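Local coordinates for putative peptidase (Chlamydophila abortus, PDB 3CE2), which probably acts as a zinc-dependent oligopeptidase of the M3B family, cutting a variety of small bioactive peptides, at residues 310-315 with 512-517. Residues are numbered along the deposited sequence; the frame is centred on the assembly and turned at random.
Sequences DFHFYD and IITFDV. With ZN (zinc ion), chain E.
Ile513 divides its branches between two phenylalanines of 310-315. Its CG2, set anti to the backbone N by a chi1 of -66°, stands over the centre of the Phe313 ring as a CH-pi contact, 3.8 Å from the centroid, while CD1 reaches CD2 of Phe311. The CA-H of Ile513 also leans on the carbonyl oxygen of Phe311, an oxygen already taken by the amide of the next residue: Thr514 N donates to Phe311 O over 2.9 Å. Thr514 then lays CB over one face of the His312 imidazole, toward its rim; on the opposite face the hydroxyl OH of Tyr314 lies above the ring centre, so the imidazole is sandwiched. Phe515 is joined to Phe313 more loosely, by two nearly parallel rings so displaced that little of one lies over the other, with centroids 5.7 Å apart. Asp516 supplies the second-shell carboxylate. Its OD2 accepts from His312 ND1 at 2.7 Å, close to the imidazole plane but 33° out of its own carboxylate plane, on the syn side. Held at ND1 by this bond and at NE2 by the metal, the ring is fixed in rotation; His312 NE2 binds the zinc ion at 2.2 Å, and the negative charge would be expected to strengthen NE2 as a ligand. Asp310 OD2 binds the same zinc at 1.9 Å, and a water is a further ligand. A second water ties Phe313 N to Thr514 O and Asp516 OD2. The site is separate from the zinc held by the two HExxH histidines, His402 and His406, together with Glu430. The two loops, which follow helices 292-306 and 494-509, pack against both: Phe311 meets Phe299 on the former and Phe515 touches Gln505 on the latter, while helix 222-237 receives Tyr314 on Lys226 and Asp516 on Leu230.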
loop_
_atom_site.group_PDB
_atom_site.type_symbol
_atom_site.label_atom_id
_atom_site.label_comp_id
_atom_site.label_asym_id
_atom_site.label_seq_id
_atom_site.Cartn_x
_atom_site.Cartn_y
_atom_site.Cartn_z
ATOM N N ASP A 310 -23.400 -9.612 24.144
ATOM C CA ASP A 310 -23.192 -8.342 23.451
ATOM C C ASP A 310 -21.884 -8.357 22.660
ATOM O O ASP A 310 -21.191 -9.371 22.647
ATOM C CB ASP A 310 -23.331 -7.149 24.385
ATOM C CG ASP A 310 -22.349 -7.177 25.504
ATOM O OD1 ASP A 310 -21.574 -8.154 25.594
ATOM O OD2 ASP A 310 -22.350 -6.206 26.299
ATOM N N PHE A 311 -21.561 -7.286 21.952
ATOM C CA PHE A 311 -20.438 -7.399 21.026
ATOM C C PHE A 311 -19.580 -6.181 21.147
ATOM O O PHE A 311 -20.002 -5.072 20.812
ATOM C CB PHE A 311 -20.934 -7.535 19.596
ATOM C CG PHE A 311 -19.935 -8.100 18.647
ATOM C CD1 PHE A 311 -19.561 -9.427 18.728
ATOM C CD2 PHE A 311 -19.389 -7.314 17.651
ATOM C CE1 PHE A 311 -18.639 -9.971 17.833
ATOM C CE2 PHE A 311 -18.472 -7.851 16.747
ATOM C CZ PHE A 311 -18.091 -9.192 16.851
ATOM N N HIS A 312 -18.370 -6.396 21.647
ATOM C CA HIS A 312 -17.478 -5.312 21.967
ATOM C C HIS A 312 -16.447 -5.204 20.862
ATOM O O HIS A 312 -16.222 -6.159 20.093
ATOM C CB HIS A 312 -16.800 -5.598 23.299
ATOM C CG HIS A 312 -17.662 -5.321 24.496
ATOM N ND1 HIS A 312 -17.556 -4.162 25.239
ATOM C CD2 HIS A 312 -18.633 -6.055 25.089
ATOM C CE1 HIS A 312 -18.428 -4.191 26.230
ATOM N NE2 HIS A 312 -19.099 -5.325 26.159
ATOM N N PHE A 313 -15.807 -4.042 20.776
ATOM C CA PHE A 313 -14.739 -3.880 19.809
ATOM C C PHE A 313 -13.701 -4.970 19.936
ATOM O O PHE A 313 -13.047 -5.299 18.956
ATOM C CB PHE A 313 -14.060 -2.542 19.961
ATOM C CG PHE A 313 -14.755 -1.443 19.269
ATOM C CD1 PHE A 313 -14.950 -1.498 17.881
ATOM C CD2 PHE A 313 -15.185 -0.332 19.981
ATOM C CE1 PHE A 313 -15.577 -0.463 17.201
ATOM C CE2 PHE A 313 -15.825 0.731 19.320
ATOM C CZ PHE A 313 -16.022 0.666 17.922
ATOM N N TYR A 314 -13.541 -5.534 21.132
ATOM C CA TYR A 314 -12.550 -6.588 21.298
ATOM C C TYR A 314 -13.089 -7.940 20.884
ATOM O O TYR A 314 -12.467 -8.965 21.140
ATOM C CB TYR A 314 -11.985 -6.621 22.716
ATOM C CG TYR A 314 -13.006 -6.641 23.829
ATOM C CD1 TYR A 314 -13.590 -7.830 24.250
ATOM C CD2 TYR A 314 -13.359 -5.480 24.480
ATOM C CE1 TYR A 314 -14.513 -7.853 25.287
ATOM C CE2 TYR A 314 -14.278 -5.488 25.510
ATOM C CZ TYR A 314 -14.850 -6.688 25.901
ATOM O OH TYR A 314 -15.754 -6.698 26.919
ATOM N N ASP A 315 -14.238 -7.951 20.226
ATOM C CA ASP A 315 -14.798 -9.216 19.788
ATOM C C ASP A 315 -14.628 -9.351 18.295
ATOM O O ASP A 315 -14.637 -10.461 17.747
ATOM C CB ASP A 315 -16.262 -9.297 20.186
ATOM C CG ASP A 315 -16.428 -9.505 21.675
ATOM O OD1 ASP A 315 -15.779 -10.446 22.209
ATOM O OD2 ASP A 315 -17.171 -8.717 22.309
ATOM N N ILE A 512 -24.511 -1.982 16.519
ATOM C CA ILE A 512 -24.111 -3.355 16.857
ATOM C C ILE A 512 -23.138 -3.439 18.021
ATOM O O ILE A 512 -23.189 -4.379 18.806
ATOM C CB ILE A 512 -23.539 -4.109 15.625
ATOM C CG1 ILE A 512 -23.199 -5.557 15.962
ATOM C CG2 ILE A 512 -22.285 -3.407 15.101
ATOM C CD1 ILE A 512 -24.288 -6.315 16.701
ATOM N N ILE A 513 -22.245 -2.457 18.123
ATOM C CA ILE A 513 -21.153 -2.514 19.091
ATOM C C ILE A 513 -21.564 -1.897 20.414
ATOM O O ILE A 513 -22.166 -0.817 20.451
ATOM C CB ILE A 513 -19.880 -1.777 18.567
ATOM C CG1 ILE A 513 -19.306 -2.497 17.349
ATOM C CG2 ILE A 513 -18.801 -1.733 19.653
ATOM C CD1 ILE A 513 -18.556 -3.752 17.721
ATOM N N THR A 514 -21.218 -2.571 21.503
ATOM C CA THR A 514 -21.330 -1.965 22.807
ATOM C C THR A 514 -19.986 -1.308 23.134
ATOM O O THR A 514 -18.951 -1.966 23.118
ATOM C CB THR A 514 -21.642 -3.037 23.842
ATOM O OG1 THR A 514 -22.893 -3.661 23.512
ATOM C CG2 THR A 514 -21.646 -2.447 25.283
ATOM N N PHE A 515 -20.002 -0.016 23.415
ATOM C CA PHE A 515 -18.772 0.710 23.682
ATOM C C PHE A 515 -18.245 0.455 25.070
ATOM O O PHE A 515 -19.007 0.186 25.975
ATOM C CB PHE A 515 -18.972 2.211 23.477
ATOM C CG PHE A 515 -19.291 2.575 22.071
ATOM C CD1 PHE A 515 -19.154 1.634 21.053
ATOM C CD2 PHE A 515 -19.698 3.853 21.742
ATOM C CE1 PHE A 515 -19.438 1.944 19.728
ATOM C CE2 PHE A 515 -19.992 4.179 20.404
ATOM C CZ PHE A 515 -19.860 3.201 19.399
ATOM N N ASP A 516 -16.928 0.503 25.229
ATOM C CA ASP A 516 -16.344 0.513 26.553
ATOM C C ASP A 516 -16.042 1.957 26.890
ATOM O O ASP A 516 -16.159 2.817 26.031
ATOM C CB ASP A 516 -15.110 -0.361 26.615
ATOM C CG ASP A 516 -15.448 -1.827 26.537
ATOM O OD1 ASP A 516 -15.578 -2.484 27.609
ATOM O OD2 ASP A 516 -15.592 -2.324 25.401
ATOM N N VAL A 517 -15.692 2.244 28.136
ATOM C CA VAL A 517 -15.595 3.648 28.569
ATOM C C VAL A 517 -14.462 4.410 27.881
ATOM O O VAL A 517 -14.525 5.616 27.771
ATOM C CB VAL A 517 -15.499 3.785 30.118
ATOM C CG1 VAL A 517 -16.743 3.247 30.755
ATOM C CG2 VAL A 517 -14.305 2.997 30.664
HETATM ZN ZN ZN E . -20.696 -6.235 27.302
HETATM O O HOH W 1 -20.464 -7.818 28.325
HETATM O O HOH W 2 -16.233 -2.250 22.662
#